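Local coordinates for protein putative marr-family transcriptional repressor (Streptomyces coelicolor, PDB 3ZPL) that binds DNA through a winged helix motif and probably acts as a transcriptional repressor of the MarR family, at residues R72-E77 with G113-L118; N99-R104 with T119-E124. All coordinates share one frame; numbering follows the deposited sequence.

Interaction 1: residues R72-E77 with G113-L118. With nucleotides of chain C.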
loop_
_atom_site.group_PDB
_atom_site.type_symbol
_atom_site.label_atom_id
_atom_site.label_comp_id
_atom_site.label_asym_id
_atom_site.label_seq_id
_atom_site.Cartn_x
_atom_site.Cartn_y
_atom_site.Cartn_z
ATOM N N ARG A 72 -9.315 -4.077 -24.270
ATOM C CA ARG A 72 -10.307 -3.162 -23.734
ATOM C C ARG A 72 -11.044 -3.796 -22.586
ATOM O O ARG A 72 -11.079 -5.012 -22.448
ATOM C CB ARG A 72 -11.291 -2.733 -24.828
ATOM C CG ARG A 72 -12.302 -3.809 -25.227
ATOM C CD ARG A 72 -13.025 -3.426 -26.505
ATOM N NE ARG A 72 -12.053 -3.095 -27.526
ATOM C CZ ARG A 72 -12.247 -2.217 -28.516
ATOM N NH1 ARG A 72 -13.408 -1.566 -28.636
ATOM N NH2 ARG A 72 -11.271 -1.993 -29.397
ATOM N N LEU A 73 -11.692 -2.950 -21.799
ATOM C CA LEU A 73 -12.421 -3.372 -20.620
ATOM C C LEU A 73 -13.328 -2.211 -20.220
ATOM O O LEU A 73 -12.937 -1.049 -20.318
ATOM C CB LEU A 73 -11.411 -3.658 -19.506
ATOM C CG LEU A 73 -11.512 -4.945 -18.682
ATOM C CD1 LEU A 73 -11.679 -6.191 -19.540
ATOM C CD2 LEU A 73 -10.272 -5.070 -17.814
ATOM N N ARG A 74 -14.540 -2.504 -19.774
ATOM C CA ARG A 74 -15.433 -1.437 -19.316
ATOM C C ARG A 74 -14.967 -0.906 -17.985
ATOM O O ARG A 74 -14.409 -1.646 -17.192
ATOM C CB ARG A 74 -16.882 -1.920 -19.246
ATOM C CG ARG A 74 -17.497 -1.882 -20.635
ATOM C CD ARG A 74 -18.879 -2.492 -20.646
ATOM N NE ARG A 74 -19.797 -1.794 -19.760
ATOM C CZ ARG A 74 -21.034 -1.414 -20.069
ATOM N NH1 ARG A 74 -21.572 -1.648 -21.286
ATOM N NH2 ARG A 74 -21.755 -0.787 -19.139
ATOM N N MET A 75 -15.241 0.370 -17.738
ATOM C CA MET A 75 -14.714 1.064 -16.564
ATOM C C MET A 75 -14.868 0.294 -15.250
ATOM O O MET A 75 -13.881 0.051 -14.552
ATOM C CB MET A 75 -15.380 2.426 -16.417
ATOM C CG MET A 75 -15.235 3.342 -17.627
ATOM S SD MET A 75 -13.548 3.423 -18.296
ATOM C CE MET A 75 -12.799 4.528 -17.114
ATOM N N THR A 76 -16.095 -0.081 -14.896
ATOM C CA THR A 76 -16.320 -0.718 -13.603
ATOM C C THR A 76 -15.537 -2.010 -13.540
ATOM O O THR A 76 -14.970 -2.335 -12.482
ATOM C CB THR A 76 -17.801 -0.987 -13.310
ATOM O OG1 THR A 76 -18.515 0.248 -13.359
ATOM C CG2 THR A 76 -17.989 -1.603 -11.924
ATOM N N GLU A 77 -15.492 -2.754 -14.645
ATOM C CA GLU A 77 -14.727 -3.994 -14.669
ATOM C C GLU A 77 -13.255 -3.722 -14.376
ATOM O O GLU A 77 -12.596 -4.448 -13.630
ATOM C CB GLU A 77 -14.849 -4.668 -16.033
ATOM C CG GLU A 77 -16.156 -5.400 -16.286
ATOM C CD GLU A 77 -16.407 -5.623 -17.790
ATOM O OE1 GLU A 77 -15.427 -5.767 -18.575
ATOM O OE2 GLU A 77 -17.587 -5.600 -18.215
ATOM N N GLY A 113 -22.401 2.932 -20.699
ATOM C CA GLY A 113 -21.101 2.362 -20.472
ATOM C C GLY A 113 -20.009 3.024 -21.278
ATOM O O GLY A 113 -20.255 3.660 -22.304
ATOM N N GLN A 114 -18.783 2.858 -20.799
ATOM C CA GLN A 114 -17.618 3.347 -21.496
ATOM C C GLN A 114 -16.533 2.284 -21.474
ATOM O O GLN A 114 -16.358 1.571 -20.474
ATOM C CB GLN A 114 -17.168 4.616 -20.813
ATOM C CG GLN A 114 -16.372 5.565 -21.679
ATOM C CD GLN A 114 -17.052 6.865 -22.013
ATOM O OE1 GLN A 114 -17.203 7.248 -23.171
ATOM N NE2 GLN A 114 -17.375 7.598 -20.973
ATOM N N PHE A 115 -15.839 2.135 -22.595
ATOM C CA PHE A 115 -14.713 1.215 -22.674
ATOM C C PHE A 115 -13.426 1.997 -22.506
ATOM O O PHE A 115 -13.320 3.124 -22.976
ATOM C CB PHE A 115 -14.686 0.483 -24.024
ATOM C CG PHE A 115 -15.562 -0.736 -24.078
ATOM C CD1 PHE A 115 -15.183 -1.912 -23.432
ATOM C CD2 PHE A 115 -16.739 -0.726 -24.807
ATOM C CE1 PHE A 115 -15.975 -3.049 -23.503
ATOM C CE2 PHE A 115 -17.537 -1.857 -24.883
ATOM C CZ PHE A 115 -17.160 -3.020 -24.228
ATOM N N ALA A 116 -12.465 1.388 -21.816
ATOM C CA ALA A 116 -11.087 1.873 -21.774
ATOM C C ALA A 116 -10.262 0.943 -22.662
ATOM O O ALA A 116 -10.219 -0.254 -22.436
ATOM C CB ALA A 116 -10.563 1.851 -20.351
ATOM N N ILE A 117 -9.656 1.506 -23.692
ATOM C CA ILE A 117 -8.924 0.738 -24.675
ATOM C C ILE A 117 -7.470 1.183 -24.652
ATOM O O ILE A 117 -7.182 2.391 -24.635
ATOM C CB ILE A 117 -9.471 0.983 -26.092
ATOM C CG1 ILE A 117 -10.978 0.687 -26.144
ATOM C CG2 ILE A 117 -8.702 0.134 -27.100
ATOM C CD1 ILE A 117 -11.683 1.237 -27.357
ATOM N N LEU A 118 -6.564 0.209 -24.626
ATOM C CA LEU A 118 -5.132 0.474 -24.667
ATOM C C LEU A 118 -4.692 0.811 -26.083
ATOM O O LEU A 118 -4.902 0.014 -26.987
ATOM C CB LEU A 118 -4.383 -0.768 -24.183
ATOM C CG LEU A 118 -2.843 -0.787 -24.213
ATOM C CD1 LEU A 118 -2.276 0.315 -23.335
ATOM C CD2 LEU A 118 -2.345 -2.151 -23.753
ATOM P P DA C 5 -19.130 1.793 -17.184
ATOM O OP1 DA C 5 -18.750 1.645 -18.608
ATOM O OP2 DA C 5 -18.610 0.839 -16.172
ATOM O "O5'" DA C 5 -18.823 3.299 -16.777
ATOM C "C5'" DA C 5 -19.334 4.344 -17.609
ATOM C "C4'" DA C 5 -19.206 5.687 -16.930
ATOM O "O4'" DA C 5 -19.976 5.746 -15.716
ATOM C "C3'" DA C 5 -17.804 6.124 -16.504
ATOM O "O3'" DA C 5 -17.167 6.847 -17.559
ATOM C "C2'" DA C 5 -18.067 6.973 -15.259
ATOM C "C1'" DA C 5 -19.588 6.968 -15.140
ATOM N N9 DA C 5 -20.126 7.037 -13.785
ATOM C C8 DA C 5 -20.132 6.068 -12.814
ATOM N N7 DA C 5 -20.653 6.462 -11.678
ATOM C C5 DA C 5 -21.016 7.780 -11.917
ATOM C C6 DA C 5 -21.604 8.762 -11.101
ATOM N N6 DA C 5 -21.962 8.552 -9.833
ATOM N N1 DA C 5 -21.821 9.982 -11.640
ATOM C C2 DA C 5 -21.450 10.195 -12.908
ATOM N N3 DA C 5 -20.882 9.354 -13.773
ATOM C C4 DA C 5 -20.691 8.149 -13.209
ATOM P P DG C 4 -23.760 -1.043 -13.389
ATOM O OP1 DG C 4 -23.536 -2.284 -14.183
ATOM O OP2 DG C 4 -23.213 -0.923 -12.003
ATOM O "O5'" DG C 4 -23.220 0.189 -14.237
ATOM C "C5'" DG C 4 -23.563 0.328 -15.619
ATOM C "C4'" DG C 4 -22.875 1.556 -16.162
ATOM O "O4'" DG C 4 -23.472 2.728 -15.571
ATOM C "C3'" DG C 4 -21.377 1.625 -15.858
ATOM O "O3'" DG C 4 -20.706 1.760 -17.111
ATOM C "C2'" DG C 4 -21.237 2.800 -14.906
ATOM C "C1'" DG C 4 -22.472 3.643 -15.195
ATOM N N9 DG C 4 -22.978 4.408 -14.057
ATOM C C8 DG C 4 -23.143 3.953 -12.773
ATOM N N7 DG C 4 -23.634 4.856 -11.970
ATOM C C5 DG C 4 -23.809 5.974 -12.773
ATOM C C6 DG C 4 -24.303 7.264 -12.454
ATOM O O6 DG C 4 -24.701 7.692 -11.362
ATOM N N1 DG C 4 -24.322 8.094 -13.570
ATOM C C2 DG C 4 -23.917 7.731 -14.829
ATOM N N2 DG C 4 -23.998 8.678 -15.767
ATOM N N3 DG C 4 -23.459 6.527 -15.142
ATOM C C4 DG C 4 -23.437 5.704 -14.072
ATOM P P DT C 6 -15.768 7.629 -17.301
ATOM O OP1 DT C 6 -15.084 7.809 -18.606
ATOM O OP2 DT C 6 -15.043 6.953 -16.202
ATOM O "O5'" DT C 6 -16.256 9.050 -16.775
ATOM C "C5'" DT C 6 -17.132 9.852 -17.566
ATOM C "C4'" DT C 6 -17.469 11.122 -16.822
ATOM O "O4'" DT C 6 -18.134 10.827 -15.573
ATOM C "C3'" DT C 6 -16.259 11.988 -16.471
ATOM O "O3'" DT C 6 -16.441 13.244 -17.129
ATOM C "C2'" DT C 6 -16.266 12.050 -14.952
ATOM C "C1'" DT C 6 -17.714 11.754 -14.599
ATOM N N1 DT C 6 -17.922 11.133 -13.275
ATOM C C2 DT C 6 -18.564 11.850 -12.289
ATOM O O2 DT C 6 -18.992 12.981 -12.456
ATOM N N3 DT C 6 -18.699 11.185 -11.094
ATOM C C4 DT C 6 -18.256 9.909 -10.795
ATOM O O4 DT C 6 -18.430 9.450 -9.672
ATOM C C5 DT C 6 -17.577 9.225 -11.871
ATOM C C7 DT C 6 -17.060 7.839 -11.641
ATOM C C6 DT C 6 -17.451 9.861 -13.041
#

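Interaction 2: residues N99-R104 with T119-E124. With nucleotides of chain C.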
loop_
_atom_site.group_PDB
_atom_site.type_symbol
_atom_site.label_atom_id
_atom_site.label_comp_id
_atom_site.label_asym_id
_atom_site.label_seq_id
_atom_site.Cartn_x
_atom_site.Cartn_y
_atom_site.Cartn_z
ATOM N N ASN A 99 -1.875 11.524 -21.963
ATOM C CA ASN A 99 -0.588 11.156 -22.521
ATOM C C ASN A 99 -0.634 10.093 -23.631
ATOM O O ASN A 99 0.399 9.690 -24.144
ATOM C CB ASN A 99 0.523 10.894 -21.459
ATOM C CG ASN A 99 0.051 10.151 -20.248
ATOM O OD1 ASN A 99 0.166 10.645 -19.128
ATOM N ND2 ASN A 99 -0.482 8.965 -20.452
ATOM N N GLY A 100 -1.819 9.656 -24.015
ATOM C CA GLY A 100 -1.978 8.857 -25.227
ATOM C C GLY A 100 -1.858 7.354 -25.084
ATOM O O GLY A 100 -1.887 6.641 -26.086
ATOM N N TRP A 101 -1.747 6.847 -23.856
ATOM C CA TRP A 101 -1.587 5.412 -23.666
ATOM C C TRP A 101 -2.960 4.694 -23.644
ATOM O O TRP A 101 -3.031 3.459 -23.720
ATOM C CB TRP A 101 -0.814 5.091 -22.376
ATOM C CG TRP A 101 0.380 5.840 -21.923
ATOM C CD1 TRP A 101 0.510 6.386 -20.686
ATOM C CD2 TRP A 101 1.626 6.060 -22.587
ATOM N NE1 TRP A 101 1.727 6.980 -20.540
ATOM C CE2 TRP A 101 2.443 6.790 -21.687
ATOM C CE3 TRP A 101 2.130 5.742 -23.857
ATOM C CZ2 TRP A 101 3.732 7.202 -22.008
ATOM C CZ3 TRP A 101 3.429 6.157 -24.179
ATOM C CH2 TRP A 101 4.215 6.876 -23.250
ATOM N N VAL A 102 -4.039 5.459 -23.541
ATOM C CA VAL A 102 -5.395 4.908 -23.455
ATOM C C VAL A 102 -6.378 5.784 -24.244
ATOM O O VAL A 102 -6.151 6.974 -24.417
ATOM C CB VAL A 102 -5.841 4.808 -21.976
ATOM C CG1 VAL A 102 -7.341 4.615 -21.829
ATOM C CG2 VAL A 102 -5.137 3.653 -21.294
ATOM N N ARG A 103 -7.458 5.188 -24.735
ATOM C CA ARG A 103 -8.556 5.948 -25.362
ATOM C C ARG A 103 -9.872 5.319 -24.935
ATOM O O ARG A 103 -9.894 4.184 -24.450
ATOM C CB ARG A 103 -8.430 5.948 -26.892
ATOM C CG ARG A 103 -8.545 4.565 -27.528
ATOM C CD ARG A 103 -8.358 4.603 -29.030
ATOM N NE ARG A 103 -8.533 3.272 -29.621
ATOM C CZ ARG A 103 -9.687 2.757 -30.055
ATOM N NH1 ARG A 103 -10.825 3.441 -29.987
ATOM N NH2 ARG A 103 -9.709 1.532 -30.564
ATOM N N ARG A 104 -10.955 6.066 -25.093
ATOM C CA ARG A 104 -12.274 5.628 -24.674
ATOM C C ARG A 104 -13.230 5.474 -25.845
ATOM O O ARG A 104 -13.156 6.217 -26.815
ATOM C CB ARG A 104 -12.872 6.645 -23.708
ATOM C CG ARG A 104 -12.264 6.624 -22.306
ATOM C CD ARG A 104 -12.088 8.050 -21.760
ATOM N NE ARG A 104 -12.391 8.162 -20.339
ATOM C CZ ARG A 104 -12.376 9.303 -19.657
ATOM N NH1 ARG A 104 -12.059 10.443 -20.266
ATOM N NH2 ARG A 104 -12.658 9.303 -18.350
ATOM N N THR A 119 -4.090 1.981 -26.278
ATOM C CA THR A 119 -3.581 2.375 -27.592
ATOM C C THR A 119 -2.359 1.563 -27.987
ATOM O O THR A 119 -1.768 0.901 -27.157
ATOM C CB THR A 119 -3.134 3.843 -27.597
ATOM O OG1 THR A 119 -2.091 4.015 -26.636
ATOM C CG2 THR A 119 -4.305 4.763 -27.276
ATOM N N ASP A 120 -1.971 1.633 -29.255
ATOM C CA ASP A 120 -0.695 1.047 -29.692
ATOM C C ASP A 120 0.482 1.586 -28.876
ATOM O O ASP A 120 1.267 0.818 -28.326
ATOM C CB ASP A 120 -0.431 1.328 -31.175
ATOM C CG ASP A 120 -1.312 0.496 -32.110
ATOM O OD1 ASP A 120 -1.754 -0.615 -31.698
ATOM O OD2 ASP A 120 -1.531 0.950 -33.269
ATOM N N GLU A 121 0.590 2.902 -28.775
ATOM C CA GLU A 121 1.695 3.522 -28.048
ATOM C C GLU A 121 1.744 3.075 -26.595
ATOM O O GLU A 121 2.828 2.927 -26.019
ATOM C CB GLU A 121 1.565 5.035 -28.111
ATOM C CG GLU A 121 2.875 5.809 -28.132
ATOM C CD GLU A 121 3.860 5.346 -29.187
ATOM O OE1 GLU A 121 4.345 4.221 -29.051
ATOM O OE2 GLU A 121 4.168 6.094 -30.139
ATOM N N GLY A 122 0.567 2.846 -26.000
ATOM C CA GLY A 122 0.468 2.347 -24.637
ATOM C C GLY A 122 1.079 0.966 -24.556
ATOM O O GLY A 122 1.877 0.685 -23.659
ATOM N N TYR A 123 0.700 0.105 -25.488
ATOM C CA TYR A 123 1.310 -1.209 -25.594
ATOM C C TYR A 123 2.823 -1.129 -25.752
ATOM O O TYR A 123 3.543 -2.000 -25.263
ATOM C CB TYR A 123 0.728 -1.971 -26.777
ATOM C CG TYR A 123 1.014 -3.451 -26.750
ATOM C CD1 TYR A 123 0.268 -4.304 -25.935
ATOM C CD2 TYR A 123 2.014 -4.008 -27.542
ATOM C CE1 TYR A 123 0.524 -5.671 -25.900
ATOM C CE2 TYR A 123 2.270 -5.374 -27.528
ATOM C CZ TYR A 123 1.525 -6.200 -26.700
ATOM O OH TYR A 123 1.778 -7.554 -26.687
ATOM N N GLU A 124 3.311 -0.110 -26.458
ATOM C CA GLU A 124 4.750 0.043 -26.650
ATOM C C GLU A 124 5.469 0.442 -25.369
ATOM O O GLU A 124 6.637 0.102 -25.194
ATOM C CB GLU A 124 5.077 1.014 -27.792
ATOM C CG GLU A 124 5.418 0.302 -29.096
ATOM P P DT C 6 -15.768 7.629 -17.301
ATOM O OP1 DT C 6 -15.084 7.809 -18.606
ATOM O OP2 DT C 6 -15.043 6.953 -16.202
ATOM O "O5'" DT C 6 -16.256 9.050 -16.775
ATOM C "C5'" DT C 6 -17.132 9.852 -17.566
ATOM C "C4'" DT C 6 -17.469 11.122 -16.822
ATOM O "O4'" DT C 6 -18.134 10.827 -15.573
ATOM C "C3'" DT C 6 -16.259 11.988 -16.471
ATOM O "O3'" DT C 6 -16.441 13.244 -17.129
ATOM C "C2'" DT C 6 -16.266 12.050 -14.952
ATOM C "C1'" DT C 6 -17.714 11.754 -14.599
ATOM N N1 DT C 6 -17.922 11.133 -13.275
ATOM C C2 DT C 6 -18.564 11.850 -12.289
ATOM O O2 DT C 6 -18.992 12.981 -12.456
ATOM N N3 DT C 6 -18.699 11.185 -11.094
ATOM C C4 DT C 6 -18.256 9.909 -10.795
ATOM O O4 DT C 6 -18.430 9.450 -9.672
ATOM C C5 DT C 6 -17.577 9.225 -11.871
ATOM C C7 DT C 6 -17.060 7.839 -11.641
ATOM C C6 DT C 6 -17.451 9.861 -13.041
#

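Interaction 1: residues R72-E77 with G113-L118
Strand 72-74 pairs with strand 114-118 of the wing at the DNA backbone in this winged helix domain. L73 and A116 form an antiparallel hydrogen-bonded pair. A116 N donates to L73 O at 2.9 Å, with an almost straight N-H...O angle of 174°. L73 N returns a more bent bond to A116 O, at 3.1 Å. A third bond, M75 N to Q114 O at 3.2 Å, carries the pairing into the first turn of helix 75-82.

The F115 ring is sandwiched between two arginine chains. R74 CG lies over one face in a CH-pi contact, 3.7 Å from the ring centroid. R72 CD covers the opposite face, nearer the rim. R72 CG sits between its backbone N and carbonyl carbon (chi1 74°), and the chain bends again at chi3. The guanidinium then reaches I117, whose CD1 lies over one of its faces, 3.5 Å from NH1. R72 NE donates to R70 O. L73 and A116 share the other face of the sheet and pack on L78 of helix 75-82. M75 SD meets A116 CB at 4.0 Å.

Both segments approach the phosphate of DA5 of chain C. T76 N and OG1 both donate to OP2, the hydroxyl at 2.9 Å. Q114 N donates to OP1, in a bond modelled so short that its exact length is doubtful. The R74 guanidinium lies close by and probably adds favourable charge. G113 CA lies over one of its faces, where a side chain would have little space. Q114 NE2 makes a weak bond to OP1 of DT6 of chain C. A short strand before the helix-turn-helix, paired with a wing strand, is typical of the winged helix fold of MarR regulators.

Interaction 2: residues N99-R104 with T119-E124
T119 makes the polar bonds between the turn after helix 86-98 and the start of helix 120-142. Its hydroxyl donates to G100 O, with OG1 to O at 2.7 Å. The donor lies in the carbonyl plane, on a lone pair. T119 is the N-cap of helix 120-142, and the same OG1 accepts the capping bond from G122 N at 3.0 Å. OG1 sits between the backbone N and the carbonyl carbon (chi1 60°), a rotation that lets one oxygen serve both partners. T119 N donates to W101 O at 3.1 Å, from well above that carbonyl plane. A valine here would probably leave G100 O without its hydroxyl donor and the first turn of the helix without its capping bond. G100, with its positive phi, ends helix 86-98 in a Schellman motif; a side chain here would jam against the preceding carbonyl.

The packing is modest. T119 CG2 lies 3.8 Å from V102 N. W101 CB rests on G122 CA, also at 3.8 Å. A CB on G122 would run into W101 O, so the close approach suits a glycine. The W101 ring comes in obliquely, its CE3 3.6 Å from E121 O. Its CZ3 touches E121 CG, while the carboxylate leads away.

The arginines of this strand find their partners outside the contact. R103 pairs with E105 in a salt bridge. R104 has E97 as a salt-bridge partner through NH1, and its NH2 lies 2.9 Å from OP1 of DT6 of chain C. E97 may therefore help to position this arginine beside the DNA. Across the contact itself, the T119 hydroxyl is donor and acceptor at once. One group thus joins the turn after helix 86-98 to helix 120-142 and caps the latter.

How the interactions relate
Interactions 1 and 2 both reach one three-stranded sheet, their centres 13 Å apart. Strand 114-118 lies in the middle, between 72-74 and 102-106. Their segments alternate along the chain, and L118 leads directly into T119. I117 N of interaction 1 probably bonds to R103 O of interaction 2, at 2.8 Å. L118 CD1 also packs on W101 O at 3.3 Å, and I117 O on V102 CG1 at 3.6 Å. The two contacts meet again at the DNA: Q114 and R104 approach the same oxygen, OP1 of DT6 of chain C. Interaction 1 faces the DNA backbone closely, whereas the T119 end of interaction 2 joins the wing to helix 120-142.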